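PDB 3ISL: (S)-ureidoglycine--glyoxylate transaminase from Bacillus subtilis, which catalyses the pyridoxal-phosphate-dependent transfer of the amino group of (S)-ureidoglycine to glyoxylate, giving oxalurate and glycine in purine catabolism. Local coordinates for residues Phe97-Thr102 with Met114-Trp119; Gly194-Gln197 with Ser201-Ser204; Ile209-Arg214 with Gln253-Trp258; Ser337-Leu342 with Ile350-Gly355. One frame throughout, in Å; residues are numbered along the deposited sequence.

Contact 1. Residues Phe97-Thr102 with Met114-Trp119. With PLP (pyridoxal-5'-phosphate), chain C.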
loop_
_atom_site.group_PDB
_atom_site.type_symbol
_atom_site.label_atom_id
_atom_site.label_comp_id
_atom_site.label_asym_id
_atom_site.label_seq_id
_atom_site.Cartn_x
_atom_site.Cartn_y
_atom_site.Cartn_z
ATOM N N PHE A 97 -20.459 2.584 -2.537
ATOM C CA PHE A 97 -19.444 2.627 -1.471
ATOM C C PHE A 97 -20.059 2.604 -0.046
ATOM O O PHE A 97 -19.401 2.182 0.907
ATOM C CB PHE A 97 -18.387 3.740 -1.767
ATOM C CG PHE A 97 -17.657 3.519 -3.099
ATOM C CD1 PHE A 97 -16.537 2.672 -3.164
ATOM C CD2 PHE A 97 -18.158 4.067 -4.308
ATOM C CE1 PHE A 97 -15.890 2.391 -4.379
ATOM C CE2 PHE A 97 -17.506 3.800 -5.545
ATOM C CZ PHE A 97 -16.368 2.951 -5.565
ATOM N N GLY A 98 -21.320 3.008 0.102
ATOM C CA GLY A 98 -22.069 2.744 1.363
ATOM C C GLY A 98 -22.061 1.256 1.780
ATOM O O GLY A 98 -21.911 0.940 2.948
ATOM N N TYR A 99 -22.225 0.352 0.824
ATOM C CA TYR A 99 -22.135 -1.101 1.071
ATOM C C TYR A 99 -20.743 -1.611 1.426
ATOM O O TYR A 99 -20.618 -2.599 2.153
ATOM C CB TYR A 99 -22.660 -1.864 -0.133
ATOM C CG TYR A 99 -24.137 -1.569 -0.330
ATOM C CD1 TYR A 99 -25.067 -1.948 0.631
ATOM C CD2 TYR A 99 -24.593 -0.930 -1.477
ATOM C CE1 TYR A 99 -26.423 -1.676 0.471
ATOM C CE2 TYR A 99 -25.952 -0.664 -1.645
ATOM C CZ TYR A 99 -26.860 -1.027 -0.662
ATOM O OH TYR A 99 -28.211 -0.749 -0.819
ATOM N N LEU A 100 -19.693 -0.953 0.941
ATOM C CA LEU A 100 -18.395 -1.323 1.442
ATOM C C LEU A 100 -18.250 -0.970 2.931
ATOM O O LEU A 100 -17.668 -1.716 3.698
ATOM C CB LEU A 100 -17.313 -0.571 0.650
ATOM C CG LEU A 100 -15.832 -0.685 0.941
ATOM C CD1 LEU A 100 -15.315 -2.114 0.727
ATOM C CD2 LEU A 100 -15.080 0.395 -0.002
ATOM N N LEU A 101 -18.760 0.190 3.341
ATOM C CA LEU A 101 -18.700 0.530 4.749
ATOM C C LEU A 101 -19.430 -0.540 5.572
ATOM O O LEU A 101 -18.959 -0.889 6.647
ATOM C CB LEU A 101 -19.380 1.885 5.018
ATOM C CG LEU A 101 -18.747 3.134 4.411
ATOM C CD1 LEU A 101 -19.581 4.324 4.911
ATOM C CD2 LEU A 101 -17.249 3.275 4.754
ATOM N N THR A 102 -20.584 -1.042 5.083
ATOM C CA THR A 102 -21.335 -1.995 5.891
ATOM C C THR A 102 -20.592 -3.342 5.968
ATOM O O THR A 102 -20.533 -3.992 7.026
ATOM C CB THR A 102 -22.848 -2.170 5.486
ATOM O OG1 THR A 102 -22.975 -2.978 4.316
ATOM C CG2 THR A 102 -23.550 -0.855 5.264
ATOM N N MET A 114 -28.611 -0.112 8.689
ATOM C CA MET A 114 -28.511 0.623 7.434
ATOM C C MET A 114 -29.788 1.357 7.084
ATOM O O MET A 114 -30.884 0.903 7.430
ATOM C CB MET A 114 -27.964 -0.214 6.273
ATOM C CG MET A 114 -28.671 -1.495 5.912
ATOM S SD MET A 114 -27.560 -2.475 4.836
ATOM C CE MET A 114 -27.126 -3.853 5.886
ATOM N N LEU A 115 -29.645 2.538 6.508
ATOM C CA LEU A 115 -30.737 3.184 5.822
ATOM C C LEU A 115 -30.352 3.127 4.347
ATOM O O LEU A 115 -29.153 3.226 4.019
ATOM C CB LEU A 115 -30.835 4.644 6.233
ATOM C CG LEU A 115 -31.372 5.073 7.581
ATOM C CD1 LEU A 115 -30.871 6.511 7.877
ATOM C CD2 LEU A 115 -32.916 4.977 7.577
ATOM N N GLU A 116 -31.317 3.000 3.449
ATOM C CA GLU A 116 -30.973 2.966 2.026
ATOM C C GLU A 116 -31.951 3.814 1.236
ATOM O O GLU A 116 -33.162 3.701 1.412
ATOM C CB GLU A 116 -30.992 1.540 1.494
ATOM C CG GLU A 116 -29.966 0.547 2.143
ATOM C CD GLU A 116 -30.374 -0.925 1.883
ATOM O OE1 GLU A 116 -31.290 -1.441 2.561
ATOM O OE2 GLU A 116 -29.826 -1.580 0.987
ATOM N N CYS A 117 -31.433 4.654 0.348
ATOM C CA CYS A 117 -32.306 5.361 -0.571
ATOM C C CYS A 117 -31.986 5.068 -2.030
ATOM O O CYS A 117 -30.973 4.425 -2.335
ATOM C CB CYS A 117 -32.332 6.889 -0.319
ATOM S SG CYS A 117 -30.782 7.708 -0.627
ATOM N N GLU A 118 -32.858 5.579 -2.912
ATOM C CA GLU A 118 -32.715 5.366 -4.322
ATOM C C GLU A 118 -31.398 5.891 -4.896
ATOM O O GLU A 118 -31.047 7.046 -4.706
ATOM C CB GLU A 118 -33.875 6.013 -5.101
ATOM C CG GLU A 118 -34.324 5.095 -6.196
ATOM C CD GLU A 118 -35.030 5.752 -7.361
ATOM O OE1 GLU A 118 -35.989 5.115 -7.857
ATOM O OE2 GLU A 118 -34.623 6.843 -7.821
ATOM N N TRP A 119 -30.744 5.048 -5.692
ATOM C CA TRP A 119 -29.530 5.449 -6.364
ATOM C C TRP A 119 -29.854 6.587 -7.319
ATOM O O TRP A 119 -30.794 6.489 -8.120
ATOM C CB TRP A 119 -28.823 4.277 -7.046
ATOM C CG TRP A 119 -28.143 3.363 -6.095
ATOM C CD1 TRP A 119 -28.443 3.175 -4.778
ATOM C CD2 TRP A 119 -27.040 2.495 -6.386
ATOM N NE1 TRP A 119 -27.598 2.228 -4.231
ATOM C CE2 TRP A 119 -26.706 1.823 -5.189
ATOM C CE3 TRP A 119 -26.285 2.239 -7.536
ATOM C CZ2 TRP A 119 -25.669 0.890 -5.111
ATOM C CZ3 TRP A 119 -25.224 1.323 -7.454
ATOM C CH2 TRP A 119 -24.947 0.657 -6.243
HETATM N N1 PLP C . -14.548 5.061 -1.559
HETATM C C2 PLP C . -15.102 5.914 -2.623
HETATM C C2A PLP C . -16.126 6.865 -2.446
HETATM C C3 PLP C . -14.646 5.833 -3.945
HETATM O O3 PLP C . -15.156 6.633 -4.936
HETATM C C4 PLP C . -13.639 4.974 -4.324
HETATM C C4A PLP C . -13.157 4.951 -5.826
HETATM C C5 PLP C . -13.076 4.159 -3.350
HETATM C C6 PLP C . -13.508 4.166 -1.985
HETATM C C5A PLP C . -12.028 3.205 -3.818
HETATM O O4P PLP C . -10.899 3.347 -3.091
HETATM P P PLP C . -9.742 2.407 -3.616
HETATM O O1P PLP C . -10.091 1.742 -4.942
HETATM O O2P PLP C . -9.547 1.419 -2.293
HETATM O O3P PLP C . -8.328 3.308 -3.723
#

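Contact 2. Residues Gly194-Gln197 with Ser201-Ser204. With PLP (pyridoxal-5'-phosphate), chain C.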
loop_
_atom_site.group_PDB
_atom_site.type_symbol
_atom_site.label_atom_id
_atom_site.label_comp_id
_atom_site.label_asym_id
_atom_site.label_seq_id
_atom_site.Cartn_x
_atom_site.Cartn_y
_atom_site.Cartn_z
ATOM N N GLY A 194 -9.237 9.991 3.170
ATOM C CA GLY A 194 -9.119 10.341 1.745
ATOM C C GLY A 194 -8.503 9.241 0.929
ATOM O O GLY A 194 -8.116 8.190 1.462
ATOM N N GLY A 195 -8.412 9.463 -0.378
ATOM C CA GLY A 195 -7.573 8.632 -1.250
ATOM C C GLY A 195 -6.722 9.509 -2.133
ATOM O O GLY A 195 -6.901 10.734 -2.190
ATOM N N THR A 196 -5.753 8.927 -2.810
ATOM C CA THR A 196 -4.782 9.732 -3.545
ATOM C C THR A 196 -5.055 9.848 -5.053
ATOM O O THR A 196 -4.680 10.864 -5.660
ATOM C CB THR A 196 -3.371 9.110 -3.388
ATOM O OG1 THR A 196 -3.483 7.677 -3.442
ATOM C CG2 THR A 196 -2.802 9.451 -2.034
ATOM N N GLN A 197 -5.675 8.836 -5.666
ATOM C CA GLN A 197 -5.651 8.679 -7.110
ATOM C C GLN A 197 -6.834 9.374 -7.778
ATOM O O GLN A 197 -7.059 9.195 -9.007
ATOM C CB GLN A 197 -5.629 7.191 -7.511
ATOM C CG GLN A 197 -7.066 6.460 -7.261
ATOM C CD GLN A 197 -7.211 5.845 -5.851
ATOM O OE1 GLN A 197 -6.433 6.160 -4.949
ATOM N NE2 GLN A 197 -8.189 4.953 -5.677
ATOM N N SER A 201 -4.703 13.419 -7.581
ATOM C CA SER A 201 -3.826 13.057 -8.709
ATOM C C SER A 201 -2.461 12.582 -8.197
ATOM O O SER A 201 -1.396 12.998 -8.686
ATOM C CB SER A 201 -3.667 14.256 -9.680
ATOM O OG SER A 201 -4.839 14.310 -10.459
ATOM N N VAL A 202 -2.520 11.726 -7.191
ATOM C CA VAL A 202 -1.344 10.995 -6.711
ATOM C C VAL A 202 -1.492 9.514 -6.982
ATOM O O VAL A 202 -2.562 9.015 -6.839
ATOM C CB VAL A 202 -1.095 11.349 -5.220
ATOM C CG1 VAL A 202 -0.098 10.405 -4.527
ATOM C CG2 VAL A 202 -0.674 12.812 -5.155
ATOM N N PRO A 203 -0.410 8.804 -7.410
ATOM C CA PRO A 203 -0.608 7.357 -7.695
ATOM C C PRO A 203 -1.374 6.671 -6.572
ATOM O O PRO A 203 -1.108 6.962 -5.393
ATOM C CB PRO A 203 0.822 6.810 -7.774
ATOM C CG PRO A 203 1.539 7.973 -8.347
ATOM C CD PRO A 203 0.971 9.209 -7.627
ATOM N N SER A 204 -2.294 5.760 -6.943
ATOM C CA SER A 204 -3.164 5.085 -5.964
ATOM C C SER A 204 -2.262 4.236 -5.116
ATOM O O SER A 204 -1.153 3.923 -5.551
ATOM C CB SER A 204 -4.182 4.223 -6.677
ATOM O OG SER A 204 -3.536 3.841 -7.878
HETATM N N1 PLP C . -14.548 5.061 -1.559
HETATM C C2 PLP C . -15.102 5.914 -2.623
HETATM C C2A PLP C . -16.126 6.865 -2.446
HETATM C C3 PLP C . -14.646 5.833 -3.945
HETATM O O3 PLP C . -15.156 6.633 -4.936
HETATM C C4 PLP C . -13.639 4.974 -4.324
HETATM C C4A PLP C . -13.157 4.951 -5.826
HETATM C C5 PLP C . -13.076 4.159 -3.350
HETATM C C6 PLP C . -13.508 4.166 -1.985
HETATM C C5A PLP C . -12.028 3.205 -3.818
HETATM O O4P PLP C . -10.899 3.347 -3.091
HETATM P P PLP C . -9.742 2.407 -3.616
HETATM O O1P PLP C . -10.091 1.742 -4.942
HETATM O O2P PLP C . -9.547 1.419 -2.293
HETATM O O3P PLP C . -8.328 3.308 -3.723
#

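Contact 3. Residues Ile209-Arg214 with Gln253-Trp258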
loop_
_atom_site.group_PDB
_atom_site.type_symbol
_atom_site.label_atom_id
_atom_site.label_comp_id
_atom_site.label_asym_id
_atom_site.label_seq_id
_atom_site.Cartn_x
_atom_site.Cartn_y
_atom_site.Cartn_z
ATOM N N ILE A 209 -5.532 10.013 6.267
ATOM C CA ILE A 209 -6.613 9.977 7.255
ATOM C C ILE A 209 -6.434 11.107 8.195
ATOM O O ILE A 209 -5.322 11.578 8.375
ATOM C CB ILE A 209 -6.699 8.641 8.056
ATOM C CG1 ILE A 209 -5.461 8.423 8.907
ATOM C CG2 ILE A 209 -6.891 7.451 7.130
ATOM C CD1 ILE A 209 -5.541 7.125 9.823
ATOM N N THR A 210 -7.527 11.530 8.808
ATOM C CA THR A 210 -7.450 12.427 9.905
ATOM C C THR A 210 -8.533 12.078 10.921
ATOM O O THR A 210 -9.646 11.613 10.568
ATOM C CB THR A 210 -7.570 13.943 9.442
ATOM O OG1 THR A 210 -7.223 14.820 10.511
ATOM C CG2 THR A 210 -8.929 14.287 8.918
ATOM N N TYR A 211 -8.239 12.381 12.179
ATOM C CA TYR A 211 -9.221 12.223 13.232
ATOM C C TYR A 211 -8.863 13.041 14.478
ATOM O O TYR A 211 -7.730 13.474 14.616
ATOM C CB TYR A 211 -9.403 10.750 13.561
ATOM C CG TYR A 211 -8.146 10.053 14.009
ATOM C CD1 TYR A 211 -7.717 10.088 15.354
ATOM C CD2 TYR A 211 -7.390 9.324 13.100
ATOM C CE1 TYR A 211 -6.553 9.373 15.762
ATOM C CE2 TYR A 211 -6.255 8.641 13.493
ATOM C CZ TYR A 211 -5.832 8.688 14.799
ATOM O OH TYR A 211 -4.711 7.997 15.106
ATOM N N ASN A 212 -9.871 13.268 15.330
ATOM C CA ASN A 212 -9.801 14.136 16.534
ATOM C C ASN A 212 -9.567 13.342 17.799
ATOM O O ASN A 212 -9.320 12.133 17.744
ATOM C CB ASN A 212 -11.070 15.050 16.669
ATOM C CG ASN A 212 -12.408 14.260 16.807
ATOM O OD1 ASN A 212 -12.429 13.058 17.032
ATOM N ND2 ASN A 212 -13.515 14.966 16.677
ATOM N N GLU A 213 -9.622 14.033 18.944
ATOM C CA GLU A 213 -9.350 13.491 20.287
ATOM C C GLU A 213 -10.484 12.541 20.725
ATOM O O GLU A 213 -10.220 11.526 21.376
ATOM C CB GLU A 213 -9.114 14.655 21.276
ATOM C CG GLU A 213 -9.539 14.386 22.740
ATOM C CD GLU A 213 -9.120 15.492 23.817
ATOM O OE1 GLU A 213 -8.519 15.102 24.854
ATOM O OE2 GLU A 213 -9.403 16.718 23.633
ATOM N N ARG A 214 -11.728 12.824 20.304
ATOM C CA ARG A 214 -12.833 11.839 20.486
ATOM C C ARG A 214 -12.465 10.476 19.902
ATOM O O ARG A 214 -12.573 9.458 20.587
ATOM C CB ARG A 214 -14.170 12.320 19.895
ATOM C CG ARG A 214 -14.699 13.615 20.521
ATOM C CD ARG A 214 -16.227 13.550 20.784
ATOM N NE ARG A 214 -16.887 13.537 19.519
ATOM C CZ ARG A 214 -17.932 12.814 19.179
ATOM N NH1 ARG A 214 -18.567 12.065 20.037
ATOM N NH2 ARG A 214 -18.362 12.911 17.930
ATOM N N GLN A 253 -0.906 1.789 17.111
ATOM C CA GLN A 253 0.491 1.582 16.772
ATOM C C GLN A 253 0.899 2.569 15.697
ATOM O O GLN A 253 2.020 3.094 15.758
ATOM C CB GLN A 253 0.742 0.155 16.289
ATOM C CG GLN A 253 0.344 -0.895 17.334
ATOM C CD GLN A 253 0.729 -2.277 16.906
ATOM O OE1 GLN A 253 1.916 -2.638 16.940
ATOM N NE2 GLN A 253 -0.269 -3.089 16.533
ATOM N N LEU A 254 0.007 2.829 14.730
ATOM C CA LEU A 254 0.296 3.823 13.671
ATOM C C LEU A 254 0.491 5.266 14.211
ATOM O O LEU A 254 1.264 6.054 13.624
ATOM C CB LEU A 254 -0.722 3.747 12.538
ATOM C CG LEU A 254 -0.324 2.538 11.686
ATOM C CD1 LEU A 254 -1.450 2.010 10.830
ATOM C CD2 LEU A 254 0.914 2.897 10.842
ATOM N N GLU A 255 -0.156 5.598 15.341
ATOM C CA GLU A 255 0.102 6.901 15.942
ATOM C C GLU A 255 1.497 7.042 16.593
ATOM O O GLU A 255 2.087 8.134 16.545
ATOM C CB GLU A 255 -1.064 7.456 16.762
ATOM C CG GLU A 255 -1.772 6.602 17.769
ATOM C CD GLU A 255 -3.003 7.331 18.332
ATOM O OE1 GLU A 255 -3.098 7.590 19.554
ATOM O OE2 GLU A 255 -3.873 7.687 17.532
ATOM N N ASP A 256 2.040 5.948 17.150
ATOM C CA ASP A 256 3.400 5.936 17.727
ATOM C C ASP A 256 4.453 5.913 16.584
ATOM O O ASP A 256 5.580 6.423 16.745
ATOM C CB ASP A 256 3.587 4.755 18.714
ATOM C CG ASP A 256 3.051 5.053 20.174
ATOM O OD1 ASP A 256 2.498 6.145 20.502
ATOM O OD2 ASP A 256 3.187 4.149 21.012
ATOM N N TYR A 257 4.068 5.326 15.438
ATOM C CA TYR A 257 4.824 5.419 14.168
ATOM C C TYR A 257 4.983 6.875 13.674
ATOM O O TYR A 257 6.085 7.301 13.274
ATOM C CB TYR A 257 4.210 4.542 13.037
ATOM C CG TYR A 257 5.202 4.337 11.914
ATOM C CD1 TYR A 257 6.136 3.325 11.995
ATOM C CD2 TYR A 257 5.233 5.190 10.773
ATOM C CE1 TYR A 257 7.106 3.138 11.008
ATOM C CE2 TYR A 257 6.189 5.005 9.756
ATOM C CZ TYR A 257 7.133 3.975 9.902
ATOM O OH TYR A 257 8.093 3.729 8.976
ATOM N N TRP A 258 3.877 7.622 13.693
ATOM C CA TRP A 258 3.811 8.950 13.083
ATOM C C TRP A 258 3.905 10.034 14.202
ATOM O O TRP A 258 3.128 10.995 14.219
ATOM C CB TRP A 258 2.504 9.103 12.259
ATOM C CG TRP A 258 2.529 8.513 10.851
ATOM C CD1 TRP A 258 2.075 7.260 10.469
ATOM C CD2 TRP A 258 3.003 9.155 9.630
ATOM N NE1 TRP A 258 2.258 7.083 9.099
ATOM C CE2 TRP A 258 2.815 8.227 8.565
ATOM C CE3 TRP A 258 3.569 10.422 9.329
ATOM C CZ2 TRP A 258 3.200 8.526 7.236
ATOM C CZ3 TRP A 258 3.967 10.707 7.978
ATOM C CH2 TRP A 258 3.762 9.783 6.977
#

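Contact 4. Residues Ser337-Leu342 with Ile350-Gly355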
loop_
_atom_site.group_PDB
_atom_site.type_symbol
_atom_site.label_atom_id
_atom_site.label_comp_id
_atom_site.label_asym_id
_atom_site.label_seq_id
_atom_site.Cartn_x
_atom_site.Cartn_y
_atom_site.Cartn_z
ATOM N N SER A 337 -19.500 -0.853 -26.008
ATOM C CA SER A 337 -18.857 -0.795 -27.324
ATOM C C SER A 337 -18.310 0.603 -27.458
ATOM O O SER A 337 -17.178 0.766 -27.948
ATOM C CB SER A 337 -19.849 -1.085 -28.452
ATOM O OG SER A 337 -19.335 -0.734 -29.729
ATOM N N VAL A 338 -19.108 1.594 -27.017
ATOM C CA VAL A 338 -18.682 3.005 -27.028
ATOM C C VAL A 338 -17.458 3.253 -26.187
ATOM O O VAL A 338 -16.552 3.929 -26.632
ATOM C CB VAL A 338 -19.790 3.979 -26.639
ATOM C CG1 VAL A 338 -19.158 5.345 -26.329
ATOM C CG2 VAL A 338 -20.881 4.059 -27.815
ATOM N N ARG A 339 -17.412 2.659 -24.999
ATOM C CA ARG A 339 -16.289 2.834 -24.082
ATOM C C ARG A 339 -14.995 2.193 -24.622
ATOM O O ARG A 339 -13.883 2.799 -24.541
ATOM C CB ARG A 339 -16.652 2.348 -22.674
ATOM C CG ARG A 339 -15.452 2.203 -21.745
ATOM C CD ARG A 339 -15.869 1.724 -20.339
ATOM N NE ARG A 339 -15.736 0.272 -20.308
ATOM C CZ ARG A 339 -14.578 -0.354 -20.108
ATOM N NH1 ARG A 339 -13.473 0.363 -19.860
ATOM N NH2 ARG A 339 -14.533 -1.692 -20.149
ATOM N N ASP A 340 -15.130 0.969 -25.127
ATOM C CA ASP A 340 -14.007 0.238 -25.721
ATOM C C ASP A 340 -13.413 1.007 -26.924
ATOM O O ASP A 340 -12.195 1.072 -27.058
ATOM C CB ASP A 340 -14.447 -1.200 -26.179
ATOM C CG ASP A 340 -14.789 -2.128 -24.982
ATOM O OD1 ASP A 340 -15.372 -3.220 -25.224
ATOM O OD2 ASP A 340 -14.459 -1.765 -23.803
ATOM N N MET A 341 -14.264 1.558 -27.790
ATOM C CA MET A 341 -13.793 2.286 -28.986
ATOM C C MET A 341 -13.082 3.612 -28.652
ATOM O O MET A 341 -12.074 3.988 -29.286
ATOM C CB MET A 341 -14.929 2.512 -30.017
ATOM C CG MET A 341 -14.410 3.106 -31.341
ATOM S SD MET A 341 -15.757 3.524 -32.504
ATOM C CE MET A 341 -16.193 1.855 -33.044
ATOM N N LEU A 342 -13.641 4.367 -27.712
ATOM C CA LEU A 342 -13.012 5.583 -27.244
ATOM C C LEU A 342 -11.581 5.280 -26.799
ATOM O O LEU A 342 -10.653 6.016 -27.128
ATOM C CB LEU A 342 -13.776 6.146 -26.037
ATOM C CG LEU A 342 -14.705 7.314 -26.162
ATOM C CD1 LEU A 342 -14.836 7.972 -24.710
ATOM C CD2 LEU A 342 -14.066 8.312 -27.107
ATOM N N ILE A 350 -13.193 6.550 -20.221
ATOM C CA ILE A 350 -14.378 6.862 -19.391
ATOM C C ILE A 350 -14.855 5.576 -18.718
ATOM O O ILE A 350 -14.478 4.484 -19.107
ATOM C CB ILE A 350 -15.562 7.558 -20.179
ATOM C CG1 ILE A 350 -16.231 6.569 -21.156
ATOM C CG2 ILE A 350 -15.045 8.916 -20.807
ATOM C CD1 ILE A 350 -17.441 7.211 -22.065
ATOM N N ALA A 351 -15.683 5.728 -17.702
ATOM C CA ALA A 351 -16.111 4.590 -16.884
ATOM C C ALA A 351 -17.488 4.090 -17.302
ATOM O O ALA A 351 -18.362 4.885 -17.639
ATOM C CB ALA A 351 -16.081 5.000 -15.421
ATOM N N SER A 352 -17.687 2.776 -17.277
ATOM C CA SER A 352 -19.035 2.221 -17.353
ATOM C C SER A 352 -19.561 2.120 -15.927
ATOM O O SER A 352 -18.901 2.540 -14.982
ATOM C CB SER A 352 -19.036 0.824 -17.994
ATOM O OG SER A 352 -19.158 0.898 -19.414
ATOM N N SER A 353 -20.759 1.568 -15.775
ATOM C CA SER A 353 -21.279 1.188 -14.476
ATOM C C SER A 353 -21.453 -0.321 -14.414
ATOM O O SER A 353 -21.795 -0.970 -15.424
ATOM C CB SER A 353 -22.623 1.839 -14.256
ATOM O OG SER A 353 -22.464 3.219 -14.050
ATOM N N PHE A 354 -21.211 -0.886 -13.238
ATOM C CA PHE A 354 -21.511 -2.303 -13.011
ATOM C C PHE A 354 -22.509 -2.410 -11.845
ATOM O O PHE A 354 -22.554 -1.518 -10.981
ATOM C CB PHE A 354 -20.209 -3.129 -12.880
ATOM C CG PHE A 354 -19.403 -3.174 -14.175
ATOM C CD1 PHE A 354 -19.833 -3.978 -15.264
ATOM C CD2 PHE A 354 -18.249 -2.375 -14.341
ATOM C CE1 PHE A 354 -19.099 -4.008 -16.498
ATOM C CE2 PHE A 354 -17.504 -2.387 -15.571
ATOM C CZ PHE A 354 -17.936 -3.200 -16.650
ATOM N N GLY A 355 -23.370 -3.422 -11.839
ATOM C CA GLY A 355 -24.445 -3.415 -10.816
ATOM C C GLY A 355 -25.661 -2.683 -11.363
ATOM O O GLY A 355 -25.832 -2.619 -12.570
HETATM O O HOH W 1 -13.096 4.460 -22.700
#

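Contact 1. Residues Phe97-Thr102 with Met114-Trp119
M114 opens the contact by leaning its thioether on T102: SD comes within 4.3 Å of T102 CG2, a loose apolar touch. The T102 hydroxyl turns back instead, OG1 donating to the carbonyl O of Y99 one helical turn earlier (3.2 Å). Two residues on, E116 reaches over with an extended chain and accepts the phenol proton of Y99, OH to OE2 at 2.6 Å. OE2 uses its anti lone pair, away from OE1, and lies at the ring's edge, while the carboxylate plane stands 84° to the ring, nearly perpendicular. W119 meets the same ring from another part of its rim: its CZ2 lies 3.8 Å from Y99 CE2, edge against edge. Y99 can serve both partners because its CG is anti to the carbonyl carbon (chi1 -64°) and the phenol is carried outward across the gap to 114-119. F97, two residues before Y99, lays one ring face over the pyridine of PLP, with CE1 3.4 Å from PLP C4. Y99, T102, M114 and E116 belong to a beta-alpha-beta unit: helix 96-107 leads from strand 88-93 to strand 111-116, outermost within this chain, and I93 of the former lies against Y99, T102 and M114.

Contact 2. Residues Gly194-Gln197 with Ser201-Ser204
T196 and V202 bring two carbonyl oxygens unusually close, T196 O to V202 O at 3.0 Å, with no proton to share between them. Alongside this approach, V202 N donates a hydrogen bond to T196 O (2.8 Å, 161° at the hydrogen); the donor comes in from above the carbonyl plane, by 41°, rather than in line with a lone pair. V202 O in turn receives the CA-H of Q197, CA to O 3.1 Å. The turn between the segments thus closes tightly, and T196 CG2 packs on V202 CG1 at 3.8 Å. The T196 hydroxyl has a partner beyond the segments in M206 O. Further along, Q197 folds over S204, CB to CB 3.4 Å. Its CG sits between the backbone N and the carbonyl carbon (chi1 73°) and the chain bends at chi2, which carries the amide past S204 CB to the cofactor. S204 OG is itself bonded to E268 O of the second subunit. The Q197 amide NE2 donates to PLP O3P at 2.6 Å, consistent with the closed turn positioning one hydrogen-bond donor to the phosphate just before K198, the lysine known to carry the cofactor but unattached here.

Contact 3. Residues Ile209-Arg214 with Gln253-Trp258
Y211 and E255 meet with their flat groups almost in one plane: phenol ring and carboxylate are turned only 7° from each other. E255 OE2 lies at the rim of the ring, beside CZ and CE1, and residues 253-258 place nothing over either ring face. Y211 OH gives its hydrogen to E255 OE2 at 2.6 Å, and the oxygen is met nearly along its C-O axis. This single bond is the whole direct contact, and it spans a wide gap, since the nearest CA atoms, those of Y211 and E255, are 11.1 Å apart. The gap is bridged from both sides: the tyrosine points its ring toward the helix, and the glutamate, extended beyond CG, carries OE2 out to the phenol. The phenol oxygen is gripped a second time by Y65 OH from strand 63-68, so two partners hold its position. Around the bond, Y211 also rests on A191 of strand 191-193, and E255 on W63. Just past the strand, N212 takes the N-cap position of helix 213-220. Strand 206-211 runs antiparallel to both of its neighbours within a mixed, otherwise parallel sheet of seven strands, the arrangement of the large domain of fold-type I PLP enzymes; here helix 251-257 is tied to that antiparallel strand by one phenol-carboxylate bond.

Contact 4. Residues Ser337-Leu342 with Ile350-Gly355
R339 starts its reach toward I350 with CG anti to the backbone N (chi1 167°), and a straight chi2 carries CD to I350 O; the bend at chi3 (94°) then turns NE and the guanidinium. I350 sends CG1 between its own backbone N and carbonyl carbon (chi1 70°), and the extended end meets L342. Helix 335-346 packs here against the loop that follows the short strand 348-349, in what corresponds to the small C-terminal domain of fold-type I aminotransferases. The aliphatic part of the arginine does most of the work, R339 CD lying 3.3 Å from I350 O and 3.5 Å from S352 OG. No direct hydrogen bond crosses between the segments. The polar ends are instead held by E336, one turn back in the helix, which forms a salt bridge with R339 NH2 and accepts a hydrogen bond from S352 OG; the two residues therefore share one carboxylate. D340 adds only a long charge contact: its OD2, 3.7 Å from R339 NH2, lies above one face of the guanidinium, with no N-H aimed at it. Deeper in, L342 and I350 cross at about a right angle, CD1 to CD1 at 3.8 Å. W362 of strand 361-365 and V379 of helix 373-389 also lie against I350. Between the backbones sits one water, which donates to R339 O at 2.6 Å and accepts from I350 N at 3.2 Å.

Overall arrangement
Following the chain, the four contacts come in series: each closes before the next opens, and none nests in or crosses another. Contact 1 closes the short connection from helix 96-107 to strand 111-116, outermost in the large sheet within this chain. Contact 2 closes the tight turn around the cofactor lysine between strands 191-193 and 206-211, and both it and contact 1 touch PLP, although their centres are about 23 Å apart. Contact 3 makes the longest closure, tying strand 206-211 to helix 251-257 toward the opposite edge of the same sheet from contact 1. Contact 4 closes a helix-loop connection in the C-terminal part, its centre about 39 Å from that of contact 3, on the opposite side of the chain's centre.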